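Local coordinates for protein L-asparagine oxygenase (Streptomyces coelicolor, PDB 2OG5) that catalyses the iron(II)- and 2-oxoglutarate-dependent 3-hydroxylation of L-asparagine to (2S,3S)-3-hydroxyasparagine, a building block of the calcium-dependent lipopeptide antibiotic, at residues 62-67 with 122-127; 198-203 with 314-319; 226-231 with 251-256. All coordinates share one frame; numbering follows the deposited sequence.

Contact 1 of 3, residues 62-67 with 122-127; sequences RPDDAE and VQREAS. With ACY (acetic acid), chain C.
Arg62 runs its aliphatic chain past the carbonyl of Arg124, CB lying 3.4 Å from Arg124 O, and that oxygen also sits over one face of the Arg62 guanidinium. A bend at chi3 (-60°) turns the head toward Glu125, where NH1 forms a salt bridge to OE2 at 3.0 Å; the acid lies in the guanidinium plane, but its oxygen is met from above the carboxylate. Pro63 lays its ring edge on the backbone of 124-126, CD 3.4 Å from Ala126 N, while helix 128-140 packs against the ring through Ala130 and Leu134. Asp64 crosses Arg124 at about a right angle, and its OD2 takes a hydrogen bond from Arg124 NH1 at 3.0 Å, entering 75° out of the carboxylate plane. Two waters flank this pair: one lies within hydrogen-bonding distance of both Asp64 OD2 and Gln123 O, the other links Asp64 N and OD2 to Arg124 O. Asp64 OD1 accepts from Leu154 N, which helps fix the carboxylate. The Arg124 head is gripped from another edge by an acetate, probably from the crystallisation liquor, with nearly straight bonds from NE to OXT (2.9 Å) and from NH2 to O. The type I beta turn from Arg62 to Asp65 leads into helix 66-76, and its surface ion pairs clasp the loop that leads into helix 128-140.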
loop_
_atom_site.group_PDB
_atom_site.type_symbol
_atom_site.label_atom_id
_atom_site.label_comp_id
_atom_site.label_asym_id
_atom_site.label_seq_id
_atom_site.Cartn_x
_atom_site.Cartn_y
_atom_site.Cartn_z
ATOM N N ARG A 62 14.562 7.813 15.467
ATOM C CA ARG A 62 14.524 7.332 14.097
ATOM C C ARG A 62 13.114 6.850 13.805
ATOM O O ARG A 62 12.356 6.602 14.738
ATOM C CB ARG A 62 15.507 6.189 13.922
ATOM C CG ARG A 62 16.949 6.585 14.185
ATOM C CD ARG A 62 17.869 5.485 13.748
ATOM N NE ARG A 62 17.585 4.260 14.485
ATOM C CZ ARG A 62 17.972 3.044 14.115
ATOM N NH1 ARG A 62 18.690 2.862 13.016
ATOM N NH2 ARG A 62 17.636 1.999 14.860
ATOM N N PRO A 63 12.754 6.726 12.514
ATOM C CA PRO A 63 11.371 6.456 12.117
ATOM C C PRO A 63 10.575 5.389 12.868
ATOM O O PRO A 63 9.373 5.570 13.048
ATOM C CB PRO A 63 11.517 6.075 10.644
ATOM C CG PRO A 63 12.618 6.937 10.181
ATOM C CD PRO A 63 13.599 6.935 11.322
ATOM N N ASP A 64 11.183 4.279 13.270
ATOM C CA ASP A 64 10.434 3.236 13.994
ATOM C C ASP A 64 10.195 3.553 15.468
ATOM O O ASP A 64 9.418 2.863 16.134
ATOM C CB ASP A 64 11.122 1.881 13.839
ATOM C CG ASP A 64 11.132 1.419 12.405
ATOM O OD1 ASP A 64 10.064 1.028 11.899
ATOM O OD2 ASP A 64 12.199 1.485 11.758
ATOM N N ASP A 65 10.820 4.617 15.967
ATOM C CA ASP A 65 10.635 5.041 17.362
ATOM C C ASP A 65 9.335 5.808 17.544
ATOM O O ASP A 65 8.993 6.672 16.740
ATOM C CB ASP A 65 11.779 5.957 17.825
ATOM C CG ASP A 65 13.143 5.306 17.726
ATOM O OD1 ASP A 65 13.241 4.060 17.677
ATOM O OD2 ASP A 65 14.136 6.065 17.673
ATOM N N ALA A 66 8.618 5.535 18.628
ATOM C CA ALA A 66 7.373 6.254 18.890
ATOM C C ALA A 66 7.562 7.776 18.898
ATOM O O ALA A 66 6.696 8.504 18.437
ATOM C CB ALA A 66 6.737 5.778 20.197
ATOM N N GLU A 67 8.701 8.264 19.389
ATOM C CA GLU A 67 8.912 9.711 19.449
ATOM C C GLU A 67 9.044 10.343 18.063
ATOM O O GLU A 67 8.727 11.518 17.884
ATOM C CB GLU A 67 10.133 10.057 20.313
ATOM C CG GLU A 67 11.469 9.700 19.711
ATOM C CD GLU A 67 12.602 9.905 20.688
ATOM O OE1 GLU A 67 12.764 11.047 21.173
ATOM O OE2 GLU A 67 13.310 8.919 20.981
ATOM N N VAL A 122 14.688 -2.086 4.334
ATOM C CA VAL A 122 13.774 -1.147 4.997
ATOM C C VAL A 122 14.498 0.154 5.351
ATOM O O VAL A 122 15.727 0.206 5.362
ATOM C CB VAL A 122 13.149 -1.767 6.278
ATOM C CG1 VAL A 122 12.328 -2.986 5.928
ATOM C CG2 VAL A 122 14.240 -2.114 7.279
ATOM N N GLN A 123 13.729 1.193 5.672
ATOM C CA GLN A 123 14.269 2.515 5.986
ATOM C C GLN A 123 14.274 2.725 7.494
ATOM O O GLN A 123 13.296 3.201 8.072
ATOM C CB GLN A 123 13.447 3.602 5.275
ATOM C CG GLN A 123 13.986 5.017 5.413
ATOM C CD GLN A 123 15.335 5.190 4.741
ATOM O OE1 GLN A 123 15.531 4.767 3.600
ATOM N NE2 GLN A 123 16.272 5.795 5.456
ATOM N N ARG A 124 15.383 2.362 8.133
ATOM C CA ARG A 124 15.528 2.500 9.579
ATOM C C ARG A 124 16.012 3.891 9.964
ATOM O O ARG A 124 15.725 4.362 11.055
ATOM C CB ARG A 124 16.518 1.465 10.140
ATOM C CG ARG A 124 16.103 0.007 9.969
ATOM C CD ARG A 124 14.912 -0.338 10.834
ATOM N NE ARG A 124 14.538 -1.749 10.736
ATOM C CZ ARG A 124 13.404 -2.254 11.215
ATOM N NH1 ARG A 124 12.533 -1.478 11.844
ATOM N NH2 ARG A 124 13.135 -3.546 11.077
ATOM N N GLU A 125 16.792 4.532 9.096
ATOM C CA GLU A 125 17.302 5.875 9.383
ATOM C C GLU A 125 16.312 6.947 8.960
ATOM O O GLU A 125 15.517 6.742 8.049
ATOM C CB GLU A 125 18.634 6.107 8.663
ATOM C CG GLU A 125 19.741 5.179 9.121
ATOM C CD GLU A 125 20.103 5.360 10.583
ATOM O OE1 GLU A 125 20.014 6.498 11.100
ATOM O OE2 GLU A 125 20.499 4.360 11.222
ATOM N N ALA A 126 16.373 8.094 9.638
ATOM C CA ALA A 126 15.581 9.254 9.256
ATOM C C ALA A 126 15.914 9.647 7.825
ATOM O O ALA A 126 17.080 9.587 7.403
ATOM C CB ALA A 126 15.842 10.432 10.209
ATOM N N SER A 127 14.891 10.025 7.069
ATOM C CA SER A 127 15.065 10.412 5.681
ATOM C C SER A 127 13.849 11.187 5.212
ATOM O O SER A 127 12.804 11.170 5.869
ATOM C CB SER A 127 15.273 9.182 4.793
ATOM O OG SER A 127 14.056 8.471 4.609
HETATM C C ACY C . 16.030 -4.566 9.005
HETATM O O ACY C . 15.050 -5.175 9.469
HETATM O OXT ACY C . 16.439 -3.455 9.404
HETATM C CH3 ACY C . 16.757 -5.226 7.875
HETATM O O HOH W 1 11.001 1.946 9.079
HETATM O O HOH W 2 13.965 3.195 12.834
#

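Contact 2 of 3, residues 198-203 with 314-319; sequences RADPTG and TEFTPR
Thr202 and Thr317 mark the closest backbone approach of the two segments, their CA atoms 7.5 Å apart, and no direct hydrogen bond joins the two segments. Residues 200-203 form a type I beta turn, whereas 314-319 is an irregular loop; at this separation side chains and a water make the contact. The water bridges the gap, donating to Thr202 OG1 at 2.7 Å and accepting from Thr317 N at 2.8 Å. Within the turn, Asp200 OD1 receives two donors: Thr202 N from above the carboxylate plane, closing an Asx turn, and Thr202 OG1 on the syn lone pair. With chi1 at 74°, the Thr202 hydroxyl lies between its own backbone N and carbonyl carbon, while CG2 is turned to Thr317 O, 3.6 Å away. The Phe316 side chain and the Asp200 carboxylate lie alongside each other, pointing opposite ways, CD1 4.0 Å from OD1, with the two planes 52° apart. At the outer end, Arg319 stretches from CG to NE and lays one guanidinium face on the Pro201 ring. Pro201 CG stands 3.4 Å above that plane, toward its rim; Thr323 OG1 accepts a hydrogen bond from Arg319 NH1. The other Asp200 oxygen, OD2, accepts from Ala205 N. Attraction between the loops thus rests on van der Waals contact and one water. The Asp200 carboxylate probably serves mainly to shape its own turn: its OD1 is 6.5 Å from Arg319 NE, although the side chain of Arg325, which binds 2-oxoglutarate, is close by.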
loop_
_atom_site.group_PDB
_atom_site.type_symbol
_atom_site.label_atom_id
_atom_site.label_comp_id
_atom_site.label_asym_id
_atom_site.label_seq_id
_atom_site.Cartn_x
_atom_site.Cartn_y
_atom_site.Cartn_z
ATOM N N ARG A 198 12.542 6.430 -7.248
ATOM C CA ARG A 198 13.198 6.301 -8.543
ATOM C C ARG A 198 12.264 5.482 -9.427
ATOM O O ARG A 198 11.813 4.412 -9.025
ATOM C CB ARG A 198 14.548 5.609 -8.355
ATOM C CG ARG A 198 15.392 5.496 -9.593
ATOM C CD ARG A 198 16.797 5.017 -9.266
ATOM N NE ARG A 198 17.629 6.079 -8.691
ATOM C CZ ARG A 198 18.390 5.967 -7.602
ATOM N NH1 ARG A 198 18.458 4.835 -6.912
ATOM N NH2 ARG A 198 19.109 7.006 -7.211
ATOM N N ALA A 199 11.937 6.000 -10.606
ATOM C CA ALA A 199 11.080 5.291 -11.539
ATOM C C ALA A 199 11.803 4.085 -12.131
ATOM O O ALA A 199 13.023 4.037 -12.163
ATOM C CB ALA A 199 10.613 6.225 -12.644
ATOM N N ASP A 200 11.033 3.105 -12.595
ATOM C CA ASP A 200 11.590 2.021 -13.410
ATOM C C ASP A 200 12.130 2.617 -14.700
ATOM O O ASP A 200 11.347 3.070 -15.524
ATOM C CB ASP A 200 10.519 0.993 -13.766
ATOM C CG ASP A 200 10.957 0.023 -14.857
ATOM O OD1 ASP A 200 12.153 -0.326 -14.952
ATOM O OD2 ASP A 200 10.081 -0.385 -15.647
ATOM N N PRO A 201 13.459 2.598 -14.895
ATOM C CA PRO A 201 13.996 3.221 -16.100
ATOM C C PRO A 201 13.669 2.463 -17.386
ATOM O O PRO A 201 13.809 3.040 -18.472
ATOM C CB PRO A 201 15.503 3.197 -15.848
ATOM C CG PRO A 201 15.724 2.015 -15.002
ATOM C CD PRO A 201 14.531 1.999 -14.078
ATOM N N THR A 202 13.270 1.196 -17.275
ATOM C CA THR A 202 13.080 0.353 -18.454
ATOM C C THR A 202 11.743 0.593 -19.144
ATOM O O THR A 202 11.572 0.184 -20.297
ATOM C CB THR A 202 13.195 -1.142 -18.133
ATOM O OG1 THR A 202 12.023 -1.560 -17.431
ATOM C CG2 THR A 202 14.462 -1.471 -17.319
ATOM N N GLY A 203 10.802 1.226 -18.446
ATOM C CA GLY A 203 9.498 1.560 -19.012
ATOM C C GLY A 203 8.431 0.467 -18.971
ATOM O O GLY A 203 7.310 0.680 -19.450
ATOM N N THR A 314 2.980 -5.008 -13.231
ATOM C CA THR A 314 3.434 -5.669 -14.452
ATOM C C THR A 314 4.851 -6.222 -14.298
ATOM O O THR A 314 5.609 -5.811 -13.418
ATOM C CB THR A 314 3.428 -4.695 -15.636
ATOM O OG1 THR A 314 4.297 -3.599 -15.344
ATOM C CG2 THR A 314 2.028 -4.181 -15.903
ATOM N N GLU A 315 5.201 -7.154 -15.178
ATOM C CA GLU A 315 6.537 -7.736 -15.228
ATOM C C GLU A 315 7.541 -6.739 -15.803
ATOM O O GLU A 315 7.199 -5.932 -16.675
ATOM C CB GLU A 315 6.469 -9.003 -16.081
ATOM C CG GLU A 315 7.757 -9.590 -16.599
ATOM C CD GLU A 315 7.474 -10.656 -17.644
ATOM O OE1 GLU A 315 7.651 -10.391 -18.850
ATOM O OE2 GLU A 315 7.036 -11.753 -17.256
ATOM N N PHE A 316 8.776 -6.796 -15.321
ATOM C CA PHE A 316 9.865 -5.993 -15.874
ATOM C C PHE A 316 11.186 -6.709 -15.716
ATOM O O PHE A 316 11.275 -7.690 -14.983
ATOM C CB PHE A 316 9.896 -4.581 -15.277
ATOM C CG PHE A 316 10.240 -4.517 -13.813
ATOM C CD1 PHE A 316 11.447 -3.977 -13.393
ATOM C CD2 PHE A 316 9.331 -4.946 -12.853
ATOM C CE1 PHE A 316 11.760 -3.897 -12.051
ATOM C CE2 PHE A 316 9.636 -4.858 -11.502
ATOM C CZ PHE A 316 10.844 -4.329 -11.103
ATOM N N THR A 317 12.200 -6.253 -16.443
ATOM C CA THR A 317 13.520 -6.865 -16.370
ATOM C C THR A 317 14.476 -5.925 -15.656
ATOM O O THR A 317 14.891 -4.917 -16.231
ATOM C CB THR A 317 14.060 -7.183 -17.774
ATOM O OG1 THR A 317 13.093 -7.974 -18.480
ATOM C CG2 THR A 317 15.400 -7.930 -17.682
ATOM N N PRO A 318 14.805 -6.220 -14.384
ATOM C CA PRO A 318 15.728 -5.334 -13.677
ATOM C C PRO A 318 17.115 -5.263 -14.299
ATOM O O PRO A 318 17.581 -6.231 -14.905
ATOM C CB PRO A 318 15.817 -5.960 -12.277
ATOM C CG PRO A 318 14.582 -6.748 -12.138
ATOM C CD PRO A 318 14.318 -7.297 -13.506
ATOM N N ARG A 319 17.761 -4.117 -14.141
ATOM C CA ARG A 319 19.141 -3.933 -14.572
ATOM C C ARG A 319 20.133 -4.439 -13.529
ATOM O O ARG A 319 21.234 -4.888 -13.878
ATOM C CB ARG A 319 19.414 -2.454 -14.839
ATOM C CG ARG A 319 18.649 -1.877 -16.022
ATOM C CD ARG A 319 18.808 -0.390 -16.061
ATOM N NE ARG A 319 18.233 0.201 -17.263
ATOM C CZ ARG A 319 18.211 1.509 -17.510
ATOM N NH1 ARG A 319 18.702 2.383 -16.633
ATOM N NH2 ARG A 319 17.664 1.949 -18.637
HETATM O O HOH W 3 11.878 -4.150 -18.326
#

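Contact 3 of 3, residues 226-231 with 251-256; sequences ALWAPE and PVLLGD
Leu253 CB sits squarely over the six-membered ring of Trp228, 3.6 Å from its centroid and 8° off the ring normal, a CH-pi contact at the heart of the tightly packed part. Leu253 CD1 covers the pyrrole side of the same face, 3.4 Å from Trp228 NE1, and also meets Leu227 CB. Trp228 CB starts off away from 251-256; with CG beside the backbone N (chi1 -76°), the indole swings back along the strand. Beside it, Leu227 CD2 packs on Val252 CB at 3.9 Å. One carbonyl ties the backbones together: Leu227 O accepts from Val252 N at 3.0 Å, in the carbonyl plane, and from Leu253 N at 3.1 Å, well above that plane. The latter bond is almost straight (176°), the former clearly bent. Pro251 belongs to this tight part too, its CB against the carbonyl oxygens of Leu227 and Trp228 and its CA making a CA-H...O contact to Ala229 O at 3.3 Å.

Toward solvent the contact thins. The outer end of the six-membered ring meets backbone atoms, CH2 3.4 Å from Gly255 O, with Asp256 O at the edge near the ring plane. The rings of Pro230, at the centre of an inverse gamma turn, and Pro251 meet loosely, CB of the first 4.3 Å from CD of the second.

Arg257 makes a cation-pi interaction with Trp228, and Pro260 of strand 260-262 touches both Trp228 and Leu253. Leu227 also packs on Ala279 and Phe232, placing it between helix 274-290 and the two-stranded antiparallel sheet of 253-255 and 260-262.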
loop_
_atom_site.group_PDB
_atom_site.type_symbol
_atom_site.label_atom_id
_atom_site.label_comp_id
_atom_site.label_asym_id
_atom_site.label_seq_id
_atom_site.Cartn_x
_atom_site.Cartn_y
_atom_site.Cartn_z
ATOM N N ALA A 226 -21.689 -16.369 -5.519
ATOM C CA ALA A 226 -20.543 -17.154 -5.056
ATOM C C ALA A 226 -19.611 -16.337 -4.147
ATOM O O ALA A 226 -19.157 -16.830 -3.116
ATOM C CB ALA A 226 -19.762 -17.725 -6.249
ATOM N N LEU A 227 -19.356 -15.084 -4.514
ATOM C CA LEU A 227 -18.381 -14.260 -3.793
ATOM C C LEU A 227 -18.858 -13.870 -2.393
ATOM O O LEU A 227 -18.044 -13.585 -1.510
ATOM C CB LEU A 227 -18.013 -13.011 -4.609
ATOM C CG LEU A 227 -17.227 -13.271 -5.898
ATOM C CD1 LEU A 227 -17.139 -12.001 -6.749
ATOM C CD2 LEU A 227 -15.837 -13.831 -5.602
ATOM N N TRP A 228 -20.178 -13.881 -2.183
ATOM C CA TRP A 228 -20.766 -13.653 -0.852
ATOM C C TRP A 228 -20.803 -14.904 0.036
ATOM O O TRP A 228 -21.104 -14.805 1.227
ATOM C CB TRP A 228 -22.194 -13.090 -0.977
ATOM C CG TRP A 228 -22.250 -11.649 -1.362
ATOM C CD1 TRP A 228 -22.591 -11.143 -2.573
ATOM C CD2 TRP A 228 -21.948 -10.525 -0.522
ATOM N NE1 TRP A 228 -22.518 -9.770 -2.554
ATOM C CE2 TRP A 228 -22.129 -9.365 -1.302
ATOM C CE3 TRP A 228 -21.540 -10.389 0.807
ATOM C CZ2 TRP A 228 -21.917 -8.083 -0.796
ATOM C CZ3 TRP A 228 -21.340 -9.119 1.309
ATOM C CH2 TRP A 228 -21.523 -7.982 0.506
ATOM N N ALA A 229 -20.507 -16.067 -0.537
ATOM C CA ALA A 229 -20.580 -17.331 0.198
ATOM C C ALA A 229 -19.241 -17.636 0.870
ATOM O O ALA A 229 -18.183 -17.263 0.347
ATOM C CB ALA A 229 -20.978 -18.467 -0.741
ATOM N N PRO A 230 -19.268 -18.324 2.024
ATOM C CA PRO A 230 -18.037 -18.663 2.734
ATOM C C PRO A 230 -17.297 -19.837 2.098
ATOM O O PRO A 230 -17.185 -20.909 2.699
ATOM C CB PRO A 230 -18.541 -19.013 4.139
ATOM C CG PRO A 230 -19.878 -19.583 3.899
ATOM C CD PRO A 230 -20.460 -18.804 2.751
ATOM N N GLU A 231 -16.793 -19.631 0.884
ATOM C CA GLU A 231 -16.248 -20.723 0.090
ATOM C C GLU A 231 -14.848 -20.414 -0.440
ATOM O O GLU A 231 -14.441 -20.932 -1.484
ATOM C CB GLU A 231 -17.228 -21.052 -1.035
ATOM C CG GLU A 231 -18.580 -21.500 -0.482
ATOM C CD GLU A 231 -19.595 -21.856 -1.539
ATOM O OE1 GLU A 231 -19.270 -21.816 -2.739
ATOM O OE2 GLU A 231 -20.733 -22.189 -1.148
ATOM N N PRO A 251 -16.175 -15.526 2.963
ATOM C CA PRO A 251 -16.503 -14.829 1.723
ATOM C C PRO A 251 -15.412 -13.885 1.242
ATOM O O PRO A 251 -14.558 -13.464 2.026
ATOM C CB PRO A 251 -17.753 -14.013 2.091
ATOM C CG PRO A 251 -18.241 -14.592 3.375
ATOM C CD PRO A 251 -17.008 -15.044 4.078
ATOM N N VAL A 252 -15.478 -13.559 -0.043
ATOM C CA VAL A 252 -14.626 -12.536 -0.636
ATOM C C VAL A 252 -15.260 -11.161 -0.444
ATOM O O VAL A 252 -14.568 -10.209 -0.096
ATOM C CB VAL A 252 -14.366 -12.821 -2.123
ATOM C CG1 VAL A 252 -13.862 -11.579 -2.854
ATOM C CG2 VAL A 252 -13.363 -13.970 -2.266
ATOM N N LEU A 253 -16.573 -11.054 -0.641
ATOM C CA LEU A 253 -17.275 -9.786 -0.464
ATOM C C LEU A 253 -17.759 -9.639 0.971
ATOM O O LEU A 253 -18.193 -10.611 1.583
ATOM C CB LEU A 253 -18.448 -9.664 -1.447
ATOM C CG LEU A 253 -18.076 -9.583 -2.931
ATOM C CD1 LEU A 253 -19.323 -9.633 -3.814
ATOM C CD2 LEU A 253 -17.257 -8.325 -3.251
ATOM N N LEU A 254 -17.675 -8.410 1.478
ATOM C CA LEU A 254 -17.965 -8.080 2.877
ATOM C C LEU A 254 -18.796 -6.810 2.960
ATOM O O LEU A 254 -18.625 -5.889 2.157
ATOM C CB LEU A 254 -16.656 -7.839 3.655
ATOM C CG LEU A 254 -15.603 -8.954 3.631
ATOM C CD1 LEU A 254 -14.252 -8.434 4.071
ATOM C CD2 LEU A 254 -16.076 -10.105 4.507
ATOM N N GLY A 255 -19.700 -6.751 3.932
ATOM C CA GLY A 255 -20.414 -5.508 4.224
ATOM C C GLY A 255 -21.654 -5.257 3.380
ATOM O O GLY A 255 -22.507 -6.137 3.230
ATOM N N ASP A 256 -21.758 -4.042 2.841
ATOM C CA ASP A 256 -22.964 -3.616 2.125
ATOM C C ASP A 256 -23.070 -4.319 0.783
ATOM O O ASP A 256 -22.065 -4.583 0.137
ATOM C CB ASP A 256 -22.930 -2.102 1.908
ATOM C CG ASP A 256 -24.191 -1.581 1.265
ATOM O OD1 ASP A 256 -25.235 -1.537 1.966
ATOM O OD2 ASP A 256 -24.142 -1.225 0.068
#

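Overall arrangement
Contacts 1 and 3 lie on opposite sides of the chain's centre, about 38 Å apart between centres, with contact 2 about 27 Å from the first and 36 Å from the third. None touches another; contacts 1 and 2 come nearest, about 11 Å between closest atoms. Along the chain contact 1 is complete before the others begin, and contact 3 falls between the two segments of contact 2. Contact 2 lies next to the 2-oxoglutarate site; contacts 1 and 3 stand farther off. Between side chains, Asp200 is about 4 Å from Arg325, which binds 2-oxoglutarate, Arg124 about 10 Å from Glu149, which binds asparagine, and Val252 about 11 Å from the iron ligand His179. Sodium occupies the metal site here.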